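Local structure of phosphoribosyl-AMP cyclohydrolase (Medicago truncatula, 7BGM) at residues Ser6-Val11 with Ala37-Val42; Lys16-Ala21 with Thr52-Ser57; Leu89-Gly94 with Val211-Arg216. The protein probably carries out the second and third steps of histidine biosynthesis, hydrolysing phosphoribosyl-ATP to phosphoribosyl-AMP and diphosphate and then opening the adenine ring. One frame throughout, in Å; residues are numbered along the deposited sequence.

Interaction 1: residues Ser6-Val11 with Ala37-Val42; sequences SLLDSV and ANREAV
R39 reaches back from the first turn of helix 39-48 to the last turn of helix 3-9, where it forms a salt bridge with D9 and lies over L8. This helix-to-helix contact packs helix 3-9 against the start of helix 39-48. Both terminal nitrogens of the guanidinium converge on one carboxylate oxygen: NH1 of R39 is 2.8 Å from OD1 of D9, and NH2 of R39 donates to the same OD1 at 3.1 Å. OD1 lies close to the guanidinium plane. The grip is end-on, both nitrogens sharing one oxygen, with the carboxylate turned 44° from the guanidinium plane. One guanidinium face is covered by L8, whose CB stands 3.6 Å from CZ of R39. The bend of the arginine chain at chi3 (77°) brings the group round over that leucine. Deeper in, CD2 of L8 meets CG1 of V42 at 3.7 Å, the two side chains lying alongside and running opposite ways; W13 also packs on R39 and V42, while I86 and Y88 of strand 85-92 back the valine. The helix carrying R39 and V42 is started by N38, its N-cap. There OD1 of N38 accepts from the backbone N of A41 at 2.9 Å, with the donor tilted 26° from the side-chain carbonyl plane.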
loop_
_atom_site.group_PDB
_atom_site.type_symbol
_atom_site.label_atom_id
_atom_site.label_comp_id
_atom_site.label_asym_id
_atom_site.label_seq_id
_atom_site.Cartn_x
_atom_site.Cartn_y
_atom_site.Cartn_z
ATOM N N SER A 6 -9.652 28.644 -1.227
ATOM C CA SER A 6 -10.487 28.227 -2.348
ATOM C C SER A 6 -10.600 26.703 -2.401
ATOM O O SER A 6 -11.681 26.152 -2.659
ATOM C CB SER A 6 -9.927 28.816 -3.653
ATOM O OG SER A 6 -10.599 28.293 -4.792
ATOM N N LEU A 7 -9.505 26.004 -2.114
ATOM C CA LEU A 7 -9.546 24.555 -2.090
ATOM C C LEU A 7 -10.442 24.062 -0.960
ATOM O O LEU A 7 -11.250 23.136 -1.136
ATOM C CB LEU A 7 -8.119 24.025 -1.938
ATOM C CG LEU A 7 -7.831 22.530 -1.901
ATOM C CD1 LEU A 7 -7.925 22.099 -0.498
ATOM C CD2 LEU A 7 -8.755 21.681 -2.788
ATOM N N LEU A 8 -10.284 24.642 0.228
ATOM C CA LEU A 8 -11.093 24.187 1.358
ATOM C C LEU A 8 -12.580 24.422 1.119
ATOM O O LEU A 8 -13.409 23.639 1.587
ATOM C CB LEU A 8 -10.637 24.882 2.635
ATOM C CG LEU A 8 -9.206 24.555 3.053
ATOM C CD1 LEU A 8 -8.806 25.488 4.178
ATOM C CD2 LEU A 8 -9.036 23.106 3.486
ATOM N N ASP A 9 -12.941 25.468 0.375
ATOM C CA ASP A 9 -14.356 25.691 0.074
ATOM C C ASP A 9 -14.947 24.574 -0.782
ATOM O O ASP A 9 -16.178 24.418 -0.830
ATOM C CB ASP A 9 -14.549 27.017 -0.655
ATOM C CG ASP A 9 -14.256 28.228 0.221
ATOM O OD1 ASP A 9 -14.027 28.051 1.442
ATOM O OD2 ASP A 9 -14.274 29.362 -0.319
ATOM N N SER A 10 -14.111 23.810 -1.469
ATOM C CA SER A 10 -14.587 22.767 -2.372
ATOM C C SER A 10 -14.676 21.402 -1.712
ATOM O O SER A 10 -15.105 20.436 -2.374
ATOM C CB SER A 10 -13.669 22.687 -3.595
ATOM O OG SER A 10 -12.475 21.977 -3.261
ATOM N N VAL A 11 -14.259 21.286 -0.425
ATOM C CA VAL A 11 -14.352 20.031 0.301
ATOM C C VAL A 11 -15.782 19.870 0.798
ATOM O O VAL A 11 -16.432 20.858 1.176
ATOM C CB VAL A 11 -13.347 20.006 1.474
ATOM C CG1 VAL A 11 -13.529 18.757 2.368
ATOM C CG2 VAL A 11 -11.914 20.098 0.961
ATOM N N ALA A 37 -10.691 15.608 9.966
ATOM C CA ALA A 37 -10.036 16.885 9.798
ATOM C C ALA A 37 -11.099 17.944 9.548
ATOM O O ALA A 37 -12.079 17.674 8.850
ATOM C CB ALA A 37 -9.034 16.829 8.640
ATOM N N ASN A 38 -10.927 19.132 10.136
ATOM C CA ASN A 38 -11.730 20.281 9.763
ATOM C C ASN A 38 -10.902 21.196 8.852
ATOM O O ASN A 38 -9.787 20.846 8.426
ATOM C CB ASN A 38 -12.250 21.020 11.005
ATOM C CG ASN A 38 -11.126 21.535 11.897
ATOM O OD1 ASN A 38 -9.943 21.327 11.602
ATOM N ND2 ASN A 38 -11.490 22.182 13.006
ATOM N N ARG A 39 -11.443 22.376 8.533
ATOM C CA ARG A 39 -10.734 23.278 7.630
ATOM C C ARG A 39 -9.334 23.563 8.156
ATOM O O ARG A 39 -8.331 23.422 7.436
ATOM C CB ARG A 39 -11.506 24.587 7.474
ATOM C CG ARG A 39 -12.654 24.546 6.503
ATOM C CD ARG A 39 -13.321 25.924 6.484
ATOM N NE ARG A 39 -12.534 26.872 5.699
ATOM C CZ ARG A 39 -12.773 27.135 4.419
ATOM N NH1 ARG A 39 -13.781 26.527 3.811
ATOM N NH2 ARG A 39 -12.014 27.998 3.748
ATOM N N GLU A 40 -9.257 23.959 9.425
ATOM C CA GLU A 40 -7.969 24.309 10.007
ATOM C C GLU A 40 -6.995 23.135 9.990
ATOM O O GLU A 40 -5.808 23.334 9.716
ATOM C CB GLU A 40 -8.143 24.834 11.420
ATOM C CG GLU A 40 -6.803 25.220 12.027
ATOM C CD GLU A 40 -6.895 26.001 13.342
ATOM O OE1 GLU A 40 -7.989 26.096 13.957
ATOM O OE2 GLU A 40 -5.841 26.538 13.751
ATOM N N ALA A 41 -7.461 21.912 10.260
ATOM C CA ALA A 41 -6.543 20.767 10.255
ATOM C C ALA A 41 -5.946 20.538 8.872
ATOM O O ALA A 41 -4.752 20.205 8.754
ATOM C CB ALA A 41 -7.226 19.485 10.746
ATOM N N VAL A 42 -6.756 20.676 7.808
ATOM C CA VAL A 42 -6.218 20.458 6.473
ATOM C C VAL A 42 -5.258 21.581 6.113
ATOM O O VAL A 42 -4.163 21.341 5.572
ATOM C CB VAL A 42 -7.364 20.340 5.449
ATOM C CG1 VAL A 42 -6.790 20.214 4.020
ATOM C CG2 VAL A 42 -8.257 19.138 5.801
#

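Interaction 2: residues Lys16-Ala21 with Thr52-Ser57; sequences KGLAVA and TFYSRS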
loop_
_atom_site.group_PDB
_atom_site.type_symbol
_atom_site.label_atom_id
_atom_site.label_comp_id
_atom_site.label_asym_id
_atom_site.label_seq_id
_atom_site.Cartn_x
_atom_site.Cartn_y
_atom_site.Cartn_z
ATOM N N LYS A 16 -20.762 18.553 10.961
ATOM C CA LYS A 16 -19.904 19.015 12.043
ATOM C C LYS A 16 -18.652 19.704 11.518
ATOM O O LYS A 16 -17.734 19.994 12.298
ATOM C CB LYS A 16 -19.521 17.849 12.956
ATOM C CG LYS A 16 -20.681 17.327 13.769
ATOM C CD LYS A 16 -21.285 18.434 14.617
ATOM C CE LYS A 16 -22.465 17.925 15.440
ATOM N NZ LYS A 16 -23.170 19.030 16.149
ATOM N N GLY A 17 -18.597 19.973 10.209
ATOM C CA GLY A 17 -17.438 20.599 9.613
ATOM C C GLY A 17 -16.255 19.679 9.402
ATOM O O GLY A 17 -15.135 20.175 9.265
ATOM N N LEU A 18 -16.465 18.355 9.339
ATOM C CA LEU A 18 -15.366 17.387 9.273
ATOM C C LEU A 18 -15.368 16.612 7.960
ATOM O O LEU A 18 -16.408 16.431 7.307
ATOM C CB LEU A 18 -15.426 16.378 10.450
ATOM C CG LEU A 18 -15.425 17.027 11.842
ATOM C CD1 LEU A 18 -15.551 15.968 12.913
ATOM C CD2 LEU A 18 -14.146 17.791 11.983
ATOM N N ALA A 19 -14.173 16.188 7.563
ATOM C CA ALA A 19 -13.977 15.168 6.542
ATOM C C ALA A 19 -13.125 14.039 7.132
ATOM O O ALA A 19 -12.398 14.233 8.104
ATOM C CB ALA A 19 -13.300 15.758 5.311
ATOM N N VAL A 20 -13.198 12.855 6.534
ATOM C CA VAL A 20 -12.350 11.734 6.962
ATOM C C VAL A 20 -10.947 11.982 6.426
ATOM O O VAL A 20 -10.792 12.372 5.265
ATOM C CB VAL A 20 -12.900 10.401 6.428
ATOM C CG1 VAL A 20 -11.876 9.260 6.589
ATOM C CG2 VAL A 20 -14.206 10.049 7.124
ATOM N N ALA A 21 -9.935 11.801 7.271
ATOM C CA ALA A 21 -8.545 11.915 6.832
ATOM C C ALA A 21 -7.794 10.630 7.128
ATOM O O ALA A 21 -7.722 10.185 8.282
ATOM C CB ALA A 21 -7.816 13.099 7.494
ATOM N N THR A 52 -2.116 16.525 10.419
ATOM C CA THR A 52 -2.833 17.213 11.486
ATOM C C THR A 52 -4.313 16.879 11.385
ATOM O O THR A 52 -4.875 16.813 10.280
ATOM C CB THR A 52 -2.582 18.731 11.388
ATOM O OG1 THR A 52 -1.177 18.972 11.506
ATOM C CG2 THR A 52 -3.299 19.482 12.499
ATOM N N PHE A 53 -4.940 16.687 12.550
ATOM C CA PHE A 53 -6.291 16.147 12.661
ATOM C C PHE A 53 -7.086 17.007 13.620
ATOM O O PHE A 53 -6.538 17.855 14.336
ATOM C CB PHE A 53 -6.283 14.688 13.169
ATOM C CG PHE A 53 -5.517 13.751 12.282
ATOM C CD1 PHE A 53 -6.147 13.095 11.218
ATOM C CD2 PHE A 53 -4.164 13.528 12.507
ATOM C CE1 PHE A 53 -5.417 12.243 10.365
ATOM C CE2 PHE A 53 -3.434 12.685 11.682
ATOM C CZ PHE A 53 -4.062 12.008 10.614
ATOM N N TYR A 54 -8.389 16.769 13.646
ATOM C CA TYR A 54 -9.267 17.318 14.680
ATOM C C TYR A 54 -9.791 16.181 15.544
ATOM O O TYR A 54 -10.392 15.238 15.023
ATOM C CB TYR A 54 -10.431 18.061 14.047
ATOM C CG TYR A 54 -11.377 18.712 15.022
ATOM C CD1 TYR A 54 -11.081 19.951 15.584
ATOM C CD2 TYR A 54 -12.575 18.102 15.366
ATOM C CE1 TYR A 54 -11.952 20.558 16.467
ATOM C CE2 TYR A 54 -13.463 18.713 16.260
ATOM C CZ TYR A 54 -13.134 19.933 16.802
ATOM O OH TYR A 54 -14.004 20.545 17.678
ATOM N N SER A 55 -9.597 16.277 16.855
ATOM C CA SER A 55 -10.105 15.256 17.774
ATOM C C SER A 55 -11.559 15.561 18.127
ATOM O O SER A 55 -11.857 16.620 18.685
ATOM C CB SER A 55 -9.252 15.175 19.041
ATOM O OG SER A 55 -9.941 14.490 20.091
ATOM N N ARG A 56 -12.463 14.633 17.799
ATOM C CA ARG A 56 -13.862 14.824 18.168
ATOM C C ARG A 56 -14.043 14.812 19.681
ATOM O O ARG A 56 -14.816 15.612 20.223
ATOM C CB ARG A 56 -14.734 13.753 17.506
ATOM C CG ARG A 56 -14.727 13.851 15.982
ATOM C CD ARG A 56 -15.526 12.736 15.327
ATOM N NE ARG A 56 -14.970 11.417 15.633
ATOM C CZ ARG A 56 -15.548 10.267 15.296
ATOM N NH1 ARG A 56 -16.698 10.277 14.633
ATOM N NH2 ARG A 56 -14.973 9.111 15.615
ATOM N N SER A 57 -13.333 13.927 20.385
ATOM C CA SER A 57 -13.540 13.824 21.832
ATOM C C SER A 57 -12.977 15.033 22.567
ATOM O O SER A 57 -13.550 15.477 23.569
ATOM C CB SER A 57 -12.910 12.544 22.375
ATOM O OG SER A 57 -11.505 12.547 22.170
#
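L18 carries most of the contact with strand 52-55 and the turn after it, dividing its two methyls between two partners. CD2 of L18 sits 3.7 Å from CD2 of Y54, the leucine lying crosswise to the tyrosine. Y54 is brought there by a first torsion that sets CG anti to the backbone N (chi1 -178°), carrying the ring across to the leucine. Further along, the buried A21 meets F53: CB of A21 is 3.8 Å from CE1 of F53, and the carbonyl O of A21 comes to 3.7 Å from that same CE1, near the plane of the ring at its edge. The phenylalanine packs on M33 and lies close to W62, residues that bind AMP in a structure of this protein, so this close-packed end lies beside the nucleotide site. The other end is looser and faces solvent. There CD1 of L18 rests 3.8 Å from CG of R56, meeting only the aliphatic stem of an exposed arginine; the guanidinium extends beyond it toward D84 of the second subunit, with which it makes a long, weak ion pair. No hydrogen bond joins the two segments directly. Strand 31-37 bridges them instead, its backbone bonded to A19 and A21 on one side and to Y54 on the other, while strand 60-63 pairs with F53 and Y88 of strand 85-92 meets the phenylalanine ring.

Interaction 3: residues Leu89-Gly94 with Val211-Arg216; sequences LGKPDG and VLQVLR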
loop_
_atom_site.group_PDB
_atom_site.type_symbol
_atom_site.label_atom_id
_atom_site.label_comp_id
_atom_site.label_asym_id
_atom_site.label_seq_id
_atom_site.Cartn_x
_atom_site.Cartn_y
_atom_site.Cartn_z
ATOM N N LEU A 89 -0.654 11.546 2.267
ATOM C CA LEU A 89 0.348 10.582 1.812
ATOM C C LEU A 89 1.712 11.035 2.316
ATOM O O LEU A 89 2.176 12.115 1.954
ATOM C CB LEU A 89 0.311 10.482 0.297
ATOM C CG LEU A 89 0.984 9.279 -0.355
ATOM C CD1 LEU A 89 0.324 7.960 0.023
ATOM C CD2 LEU A 89 0.985 9.462 -1.880
ATOM N N GLY A 90 2.336 10.235 3.193
ATOM C CA GLY A 90 3.500 10.746 3.895
ATOM C C GLY A 90 4.409 9.678 4.459
ATOM O O GLY A 90 4.131 8.485 4.379
ATOM N N LYS A 91 5.516 10.138 5.050
ATOM C CA LYS A 91 6.562 9.276 5.562
ATOM C C LYS A 91 6.576 9.374 7.081
ATOM O O LYS A 91 6.862 10.460 7.615
ATOM C CB LYS A 91 7.931 9.684 4.989
ATOM C CG LYS A 91 9.109 8.752 5.401
ATOM C CD LYS A 91 9.022 7.385 4.667
ATOM C CE LYS A 91 10.215 6.488 4.966
ATOM N NZ LYS A 91 10.158 5.170 4.300
ATOM N N PRO A 92 6.324 8.293 7.818
ATOM C CA PRO A 92 6.328 8.391 9.287
ATOM C C PRO A 92 7.741 8.381 9.832
ATOM O O PRO A 92 8.615 7.689 9.305
ATOM C CB PRO A 92 5.571 7.135 9.742
ATOM C CG PRO A 92 5.767 6.173 8.613
ATOM C CD PRO A 92 5.856 6.988 7.342
ATOM N N ASP A 93 7.958 9.175 10.886
ATOM C CA ASP A 93 9.224 9.176 11.631
ATOM C C ASP A 93 9.399 7.962 12.544
ATOM O O ASP A 93 10.514 7.716 13.047
ATOM C CB ASP A 93 9.318 10.445 12.486
ATOM C CG ASP A 93 9.675 11.672 11.678
ATOM O OD1 ASP A 93 10.139 11.510 10.536
ATOM O OD2 ASP A 93 9.517 12.792 12.209
ATOM N N GLY A 94 8.322 7.261 12.854
ATOM C CA GLY A 94 8.355 6.126 13.755
ATOM C C GLY A 94 6.960 5.532 13.832
ATOM O O GLY A 94 6.072 5.897 13.060
ATOM N N VAL A 211 14.314 0.049 0.544
ATOM C CA VAL A 211 14.634 -0.006 -0.880
ATOM C C VAL A 211 13.765 0.986 -1.644
ATOM O O VAL A 211 14.250 1.740 -2.497
ATOM C CB VAL A 211 14.453 -1.442 -1.407
ATOM C CG1 VAL A 211 14.700 -1.497 -2.957
ATOM C CG2 VAL A 211 15.398 -2.416 -0.664
ATOM N N LEU A 212 12.466 1.038 -1.316
ATOM C CA LEU A 212 11.579 1.939 -2.042
ATOM C C LEU A 212 11.874 3.404 -1.719
ATOM O O LEU A 212 11.703 4.273 -2.579
ATOM C CB LEU A 212 10.112 1.586 -1.730
ATOM C CG LEU A 212 9.674 0.185 -2.190
ATOM C CD1 LEU A 212 8.201 -0.159 -1.962
ATOM C CD2 LEU A 212 10.034 -0.013 -3.673
ATOM N N GLN A 213 12.291 3.706 -0.488
ATOM C CA GLN A 213 12.789 5.038 -0.199
ATOM C C GLN A 213 13.964 5.387 -1.114
ATOM O O GLN A 213 14.026 6.501 -1.646
ATOM C CB GLN A 213 13.194 5.151 1.282
ATOM C CG GLN A 213 13.880 6.470 1.583
ATOM C CD GLN A 213 14.133 6.688 3.055
ATOM O OE1 GLN A 213 13.314 6.349 3.886
ATOM N NE2 GLN A 213 15.271 7.283 3.377
ATOM N N VAL A 214 14.911 4.451 -1.316
ATOM C CA VAL A 214 16.044 4.736 -2.199
ATOM C C VAL A 214 15.542 5.121 -3.584
ATOM O O VAL A 214 15.985 6.122 -4.165
ATOM C CB VAL A 214 17.006 3.536 -2.268
ATOM C CG1 VAL A 214 18.041 3.727 -3.429
ATOM C CG2 VAL A 214 17.753 3.415 -1.000
ATOM N N LEU A 215 14.587 4.352 -4.117
ATOM C CA LEU A 215 14.064 4.628 -5.462
ATOM C C LEU A 215 13.345 5.974 -5.531
ATOM O O LEU A 215 13.519 6.737 -6.489
ATOM C CB LEU A 215 13.138 3.497 -5.904
ATOM C CG LEU A 215 13.792 2.183 -6.287
ATOM C CD1 LEU A 215 12.738 1.131 -6.513
ATOM C CD2 LEU A 215 14.603 2.414 -7.560
ATOM N N ARG A 216 12.480 6.262 -4.556
ATOM C CA ARG A 216 11.830 7.569 -4.529
ATOM C C ARG A 216 12.852 8.691 -4.567
ATOM O O ARG A 216 12.693 9.663 -5.315
ATOM C CB ARG A 216 10.955 7.700 -3.285
ATOM C CG ARG A 216 10.559 9.154 -3.000
ATOM C CD ARG A 216 9.529 9.231 -1.890
ATOM N NE ARG A 216 9.903 8.572 -0.623
ATOM C CZ ARG A 216 10.703 9.088 0.310
ATOM N NH1 ARG A 216 11.261 10.293 0.146
ATOM N NH2 ARG A 216 10.942 8.389 1.427
HETATM O O HOH W 1 12.559 3.779 4.918
#
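K91 leaves the end of strand 85-92 pointing at helix 208-218 and runs along the helix face that carries Q213 and R216. A bend at chi2 (72°) turns the rest of the lysine chain nearly perpendicular to the glutamine. CE of K91 comes within 3.3 Å of OE1 of Q213. A water completes the link, accepting from NZ of K91 at 2.8 Å and donating to OE1 of Q213 at 2.9 Å. R216 crosses the lysine obliquely, with its NH2 3.9 Å from CD of K91, so the guanidinium meets methylene rather than ammonium. Although NZ of K91 and NH2 of R216 are only 4.4 Å apart, D27 forms salt bridges with both residues and E209 with the lysine, which should offset the like charges. A methionine in place of K91 would probably leave E209 without this ionic mate, take from D27 its bond to the lysine and from the bridging water the N-H of NZ. The contact spans the two enzymatic parts of the chain: strand 85-92, running beside strand 19-25 in the cyclohydrolase sheet, faces helix 208-218 of the pyrophosphohydrolase part, whose V214 packs on A191 of the second subunit.

In the fold
Interactions 1 and 2 are neighbours, their centres 11 Å apart, and their segments alternate along the chain: helix 3-9, strand 19-25, helix 39-48, strand 52-55. They touch through the backbone bond of A37 with A19, which joins strands 31-37 and 19-25, and through N38 on Y54; helix 3-9 packs on helix 39-48, and strand 52-55 on strand 19-25. Interaction 3 follows in sequence, with its centre about 25 Å from that of interaction 2. It reaches the same sheet through strand 85-92, neighbour of 19-25, but its other half comes 117 residues later. Interactions 1 and 2 thus knit the cyclohydrolase part together, whereas interaction 3 couples it to the pyrophosphohydrolase part.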